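Local coordinates for protein glycoside hydrolase family 81 (Clostridium thermocellum, PDB 6FOP) that probably hydrolyses beta-1,3-glucans such as laminarin as a glucanase of the cellulosome, a multi-enzyme complex that degrades plant polysaccharides, at residues Asn38-Ser43 with Leu127-Pro132; Ser108-Asp113 with Thr243-Glu248. All coordinates share one frame; numbering follows the deposited sequence.

Contact 1: Asn38-Ser43 with Leu127-Pro132; sequences NSWESS and LMKGSP
K129 lays its aliphatic chain over one face of the W40 indole, and the two side chains run past each other in opposite directions. At the base, K129 CB already lies over the face, 3.9 Å from W40 CZ2 of the six-membered ring. CG stands anti to the backbone N (chi1 174°), which sends the chain along the indole toward its five-membered ring, where CD comes within 4.0 Å of NE1. The chain then bends at chi3 and chi4, and CE settles over the five-membered ring, 3.2 Å from W40 CD1 and 17° off the normal through the ring centroid, a CH-pi contact. NZ follows at 4.4 Å from the centroid of the five-membered ring, a cation-pi interaction, and its charge is also met by a salt bridge to E474 and by the carbonyls of A55 and Y54. K129 lies where strand 121-128 gives way to the type II turn M128-S131, the hairpin connection to strand 133-139, with G130 at the positive phi that such a turn favours. At the far end of the indole, the carbonyl O of L127 approaches W40 CH2 edge-on, 3.6 Å away. The opposite face carries E41 OE1, 3.5 Å above the ring plane, and S39 OG fixes that carboxylate oxygen with a 2.7 Å hydrogen bond to OE1.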
loop_
_atom_site.group_PDB
_atom_site.type_symbol
_atom_site.label_atom_id
_atom_site.label_comp_id
_atom_site.label_asym_id
_atom_site.label_seq_id
_atom_site.Cartn_x
_atom_site.Cartn_y
_atom_site.Cartn_z
ATOM N N ASN A 38 7.145 -6.725 4.378
ATOM C CA ASN A 38 6.038 -5.782 4.397
ATOM C C ASN A 38 4.902 -6.205 3.497
ATOM O O ASN A 38 4.334 -5.411 2.761
ATOM C CB ASN A 38 6.461 -4.332 4.069
ATOM C CG ASN A 38 7.461 -3.800 5.059
ATOM O OD1 ASN A 38 8.672 -3.951 4.889
ATOM N ND2 ASN A 38 6.957 -3.119 6.097
ATOM N N SER A 39 4.561 -7.499 3.566
ATOM C CA SER A 39 3.499 -8.001 2.730
ATOM C C SER A 39 2.640 -9.046 3.469
ATOM O O SER A 39 2.820 -9.323 4.656
ATOM C CB SER A 39 4.125 -8.547 1.450
ATOM O OG SER A 39 3.144 -8.848 0.451
ATOM N N TRP A 40 1.687 -9.591 2.750
ATOM C CA TRP A 40 0.751 -10.549 3.325
ATOM C C TRP A 40 1.379 -11.930 3.558
ATOM O O TRP A 40 0.940 -12.681 4.414
ATOM C CB TRP A 40 -0.490 -10.657 2.434
ATOM C CG TRP A 40 -0.186 -11.029 1.013
ATOM C CD1 TRP A 40 0.133 -10.177 -0.013
ATOM C CD2 TRP A 40 -0.144 -12.350 0.443
ATOM N NE1 TRP A 40 0.397 -10.859 -1.160
ATOM C CE2 TRP A 40 0.187 -12.200 -0.922
ATOM C CE3 TRP A 40 -0.420 -13.638 0.942
ATOM C CZ2 TRP A 40 0.319 -13.290 -1.783
ATOM C CZ3 TRP A 40 -0.297 -14.711 0.084
ATOM C CH2 TRP A 40 0.060 -14.539 -1.274
ATOM N N GLU A 41 2.415 -12.271 2.800
ATOM C CA GLU A 41 3.084 -13.562 2.928
ATOM C C GLU A 41 4.269 -13.526 3.908
ATOM O O GLU A 41 4.907 -14.536 4.171
ATOM C CB GLU A 41 3.554 -14.069 1.560
ATOM C CG GLU A 41 4.826 -13.414 1.019
ATOM C CD GLU A 41 4.715 -11.985 0.546
ATOM O OE1 GLU A 41 3.600 -11.529 0.266
ATOM O OE2 GLU A 41 5.810 -11.368 0.352
ATOM N N SER A 42 4.586 -12.339 4.442
ATOM C CA SER A 42 5.881 -12.117 5.088
ATOM C C SER A 42 6.174 -12.973 6.284
ATOM O O SER A 42 7.336 -13.251 6.546
ATOM C CB SER A 42 6.028 -10.647 5.436
ATOM O OG SER A 42 5.973 -9.861 4.270
ATOM N N SER A 43 5.147 -13.381 7.039
ATOM C CA SER A 43 5.417 -14.139 8.279
ATOM C C SER A 43 6.068 -15.512 8.039
ATOM O O SER A 43 6.728 -16.046 8.928
ATOM C CB SER A 43 4.159 -14.317 9.121
ATOM O OG SER A 43 3.270 -15.285 8.562
ATOM N N LEU A 127 0.453 -20.283 -2.725
ATOM C CA LEU A 127 -0.639 -19.488 -2.149
ATOM C C LEU A 127 -0.726 -18.195 -2.963
ATOM O O LEU A 127 0.311 -17.586 -3.255
ATOM C CB LEU A 127 -0.371 -19.179 -0.698
ATOM C CG LEU A 127 0.148 -20.337 0.146
ATOM C CD1 LEU A 127 0.391 -19.854 1.572
ATOM C CD2 LEU A 127 -0.754 -21.567 0.100
ATOM N N MET A 128 -1.943 -17.826 -3.370
ATOM C CA MET A 128 -2.098 -16.697 -4.280
ATOM C C MET A 128 -3.219 -15.768 -3.854
ATOM O O MET A 128 -4.359 -16.200 -3.612
ATOM C CB MET A 128 -2.329 -17.204 -5.693
ATOM C CG MET A 128 -2.648 -16.129 -6.715
ATOM S SD MET A 128 -2.593 -16.899 -8.318
ATOM C CE MET A 128 -3.428 -15.700 -9.303
ATOM N N LYS A 129 -2.876 -14.487 -3.793
ATOM C CA LYS A 129 -3.833 -13.422 -3.535
ATOM C C LYS A 129 -4.599 -13.232 -4.838
ATOM O O LYS A 129 -3.987 -13.067 -5.898
ATOM C CB LYS A 129 -3.108 -12.157 -3.145
ATOM C CG LYS A 129 -3.994 -10.933 -2.993
ATOM C CD LYS A 129 -3.291 -9.796 -2.255
ATOM C CE LYS A 129 -3.009 -10.097 -0.808
ATOM N NZ LYS A 129 -4.226 -10.350 0.030
ATOM N N GLY A 130 -5.918 -13.248 -4.774
ATOM C CA GLY A 130 -6.725 -13.175 -5.966
ATOM C C GLY A 130 -6.946 -14.503 -6.681
ATOM O O GLY A 130 -7.354 -14.506 -7.849
ATOM N N SER A 131 -6.746 -15.628 -5.995
ATOM C CA SER A 131 -7.074 -16.930 -6.576
ATOM C C SER A 131 -8.001 -17.668 -5.631
ATOM O O SER A 131 -7.737 -17.731 -4.445
ATOM C CB SER A 131 -5.845 -17.797 -6.788
ATOM O OG SER A 131 -6.204 -19.026 -7.389
ATOM N N PRO A 132 -8.992 -18.381 -6.180
ATOM C CA PRO A 132 -9.758 -19.319 -5.329
ATOM C C PRO A 132 -9.049 -20.666 -5.150
ATOM O O PRO A 132 -9.570 -21.519 -4.439
ATOM C CB PRO A 132 -11.053 -19.495 -6.134
ATOM C CG PRO A 132 -10.616 -19.386 -7.524
ATOM C CD PRO A 132 -9.554 -18.314 -7.540
#

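Contact 2: Ser108-Asp113 with Thr243-Glu248; sequences SDFAVD and TTFTAE
No backbone hydrogen bond joins 108-113 to 243-248; the nearest CA atoms, those of F110 and A247, are 9.0 Å apart, so the two segments meet through side chains rather than as neighbouring strands. In 108-113 the chain turns between strands 103-107 and 111-118, and S108 N closes the turn with a 2.9 Å hydrogen bond to A111 O. The other segment is extended throughout, a part of the long strand 240-251, which is the middle member of a three-stranded antiparallel sheet. F110 bridges the gap from the turn. A chi1 of 44° swings its ring off the turn toward strand 240-251, which it reaches with its outer carbons. CE1 lies 4.1 Å from F245 CD2, arriving at the edge of the F245 ring, near its plane, as the two side chains cross obliquely. CZ stands 3.9 Å from the carbonyl O of T246. Y473 meets both phenyl rings, and F296 stacks on F245, making an aromatic cluster where the turn meets the three-stranded sheet. The turn itself is tethered to that sheet by the hydrogen bond from F110 N to T228 OG1. Between the F110 ring and 243-248 the contact is mostly apolar, one carbonyl oxygen against the ring and no directional bond, so dispersion and burial from water should dominate there.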
loop_
_atom_site.group_PDB
_atom_site.type_symbol
_atom_site.label_atom_id
_atom_site.label_comp_id
_atom_site.label_asym_id
_atom_site.label_seq_id
_atom_site.Cartn_x
_atom_site.Cartn_y
_atom_site.Cartn_z
ATOM N N SER A 108 6.361 -13.806 -5.806
ATOM C CA SER A 108 6.047 -12.974 -6.960
ATOM C C SER A 108 5.100 -11.836 -6.559
ATOM O O SER A 108 4.909 -11.569 -5.365
ATOM C CB SER A 108 5.538 -13.834 -8.124
ATOM O OG SER A 108 4.388 -14.545 -7.743
ATOM N N ASP A 109 4.485 -11.171 -7.530
ATOM C CA ASP A 109 3.801 -9.921 -7.184
ATOM C C ASP A 109 2.514 -10.129 -6.413
ATOM O O ASP A 109 2.073 -9.227 -5.707
ATOM C CB ASP A 109 3.557 -9.083 -8.452
ATOM C CG ASP A 109 4.864 -8.528 -9.079
ATOM O OD1 ASP A 109 5.955 -8.699 -8.523
ATOM O OD2 ASP A 109 4.761 -7.932 -10.140
ATOM N N PHE A 110 1.893 -11.306 -6.555
ATOM C CA PHE A 110 0.709 -11.666 -5.777
ATOM C C PHE A 110 0.596 -13.166 -5.503
ATOM O O PHE A 110 -0.511 -13.691 -5.308
ATOM C CB PHE A 110 -0.594 -11.058 -6.363
ATOM C CG PHE A 110 -0.777 -11.140 -7.856
ATOM C CD1 PHE A 110 -0.189 -10.181 -8.706
ATOM C CD2 PHE A 110 -1.668 -12.051 -8.414
ATOM C CE1 PHE A 110 -0.425 -10.201 -10.061
ATOM C CE2 PHE A 110 -1.900 -12.069 -9.786
ATOM C CZ PHE A 110 -1.250 -11.163 -10.612
ATOM N N ALA A 111 1.742 -13.827 -5.348
ATOM C CA ALA A 111 1.763 -15.225 -4.948
ATOM C C ALA A 111 3.043 -15.524 -4.188
ATOM O O ALA A 111 4.039 -14.785 -4.279
ATOM C CB ALA A 111 1.576 -16.157 -6.156
ATOM N N VAL A 112 3.033 -16.664 -3.508
ATOM C CA VAL A 112 4.214 -17.189 -2.805
ATOM C C VAL A 112 4.245 -18.706 -2.958
ATOM O O VAL A 112 3.204 -19.355 -2.856
ATOM C CB VAL A 112 4.229 -16.790 -1.311
ATOM C CG1 VAL A 112 2.959 -17.214 -0.580
ATOM C CG2 VAL A 112 5.464 -17.293 -0.592
ATOM N N ASP A 113 5.432 -19.241 -3.196
ATOM C CA ASP A 113 5.696 -20.671 -3.093
ATOM C C ASP A 113 6.460 -20.889 -1.798
ATOM O O ASP A 113 7.484 -20.235 -1.579
ATOM C CB ASP A 113 6.589 -21.160 -4.228
ATOM C CG ASP A 113 5.977 -21.019 -5.610
ATOM O OD1 ASP A 113 4.747 -20.873 -5.763
ATOM O OD2 ASP A 113 6.776 -21.050 -6.580
ATOM N N THR A 243 -2.816 -0.534 -15.262
ATOM C CA THR A 243 -2.059 -1.631 -14.636
ATOM C C THR A 243 -2.529 -2.953 -15.244
ATOM O O THR A 243 -3.740 -3.179 -15.345
ATOM C CB THR A 243 -2.289 -1.699 -13.121
ATOM O OG1 THR A 243 -2.059 -0.395 -12.555
ATOM C CG2 THR A 243 -1.337 -2.703 -12.466
ATOM N N THR A 244 -1.571 -3.772 -15.673
ATOM C CA THR A 244 -1.836 -5.123 -16.169
ATOM C C THR A 244 -1.383 -6.118 -15.103
ATOM O O THR A 244 -0.314 -5.958 -14.525
ATOM C CB THR A 244 -1.149 -5.326 -17.538
ATOM O OG1 THR A 244 -1.659 -4.334 -18.439
ATOM C CG2 THR A 244 -1.456 -6.682 -18.154
ATOM N N PHE A 245 -2.234 -7.119 -14.853
ATOM C CA PHE A 245 -1.977 -8.229 -13.913
ATOM C C PHE A 245 -1.905 -9.501 -14.726
ATOM O O PHE A 245 -2.830 -9.767 -15.491
ATOM C CB PHE A 245 -3.121 -8.332 -12.917
ATOM C CG PHE A 245 -3.299 -7.074 -12.102
ATOM C CD1 PHE A 245 -4.021 -6.015 -12.595
ATOM C CD2 PHE A 245 -2.734 -6.967 -10.851
ATOM C CE1 PHE A 245 -4.176 -4.845 -11.852
ATOM C CE2 PHE A 245 -2.869 -5.794 -10.108
ATOM C CZ PHE A 245 -3.582 -4.741 -10.626
ATOM N N THR A 246 -0.808 -10.244 -14.598
ATOM C CA THR A 246 -0.604 -11.470 -15.399
ATOM C C THR A 246 -0.166 -12.615 -14.510
ATOM O O THR A 246 0.751 -12.475 -13.708
ATOM C CB THR A 246 0.433 -11.226 -16.510
ATOM O OG1 THR A 246 0.023 -10.085 -17.271
ATOM C CG2 THR A 246 0.543 -12.431 -17.437
ATOM N N ALA A 247 -0.848 -13.758 -14.665
ATOM C CA ALA A 247 -0.471 -15.009 -14.026
ATOM C C ALA A 247 0.050 -15.938 -15.106
ATOM O O ALA A 247 -0.559 -16.067 -16.163
ATOM C CB ALA A 247 -1.672 -15.631 -13.333
ATOM N N GLU A 248 1.180 -16.563 -14.841
ATOM C CA GLU A 248 1.715 -17.618 -15.683
ATOM C C GLU A 248 1.172 -18.929 -15.126
ATOM O O GLU A 248 1.261 -19.152 -13.931
ATOM C CB GLU A 248 3.241 -17.618 -15.593
ATOM C CG GLU A 248 3.954 -18.711 -16.339
ATOM C CD GLU A 248 5.433 -18.733 -15.974
ATOM O OE1 GLU A 248 5.819 -19.300 -14.903
ATOM O OE2 GLU A 248 6.201 -18.157 -16.748
#

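Overall arrangement
The centres of contact 1 and contact 2 lie about 10 Å apart, and one segment of each falls between the two of the other along the chain: 38-43, 108-113, 127-132, then 243-248. The two middle segments are joined directly, because strands 111-118 and 121-128 are antiparallel neighbours in the eight-stranded sheet; L127 O to V112 N and K129 N to F110 O, each 2.9 Å, are probable hydrogen bonds. This end of the two strands, next to the edge strand 103-107, therefore receives the loop 38-43 through contact 1 and the three-stranded sheet, by way of 240-251, through contact 2, tying together three parts of the chain's N-terminal, strand-rich portion.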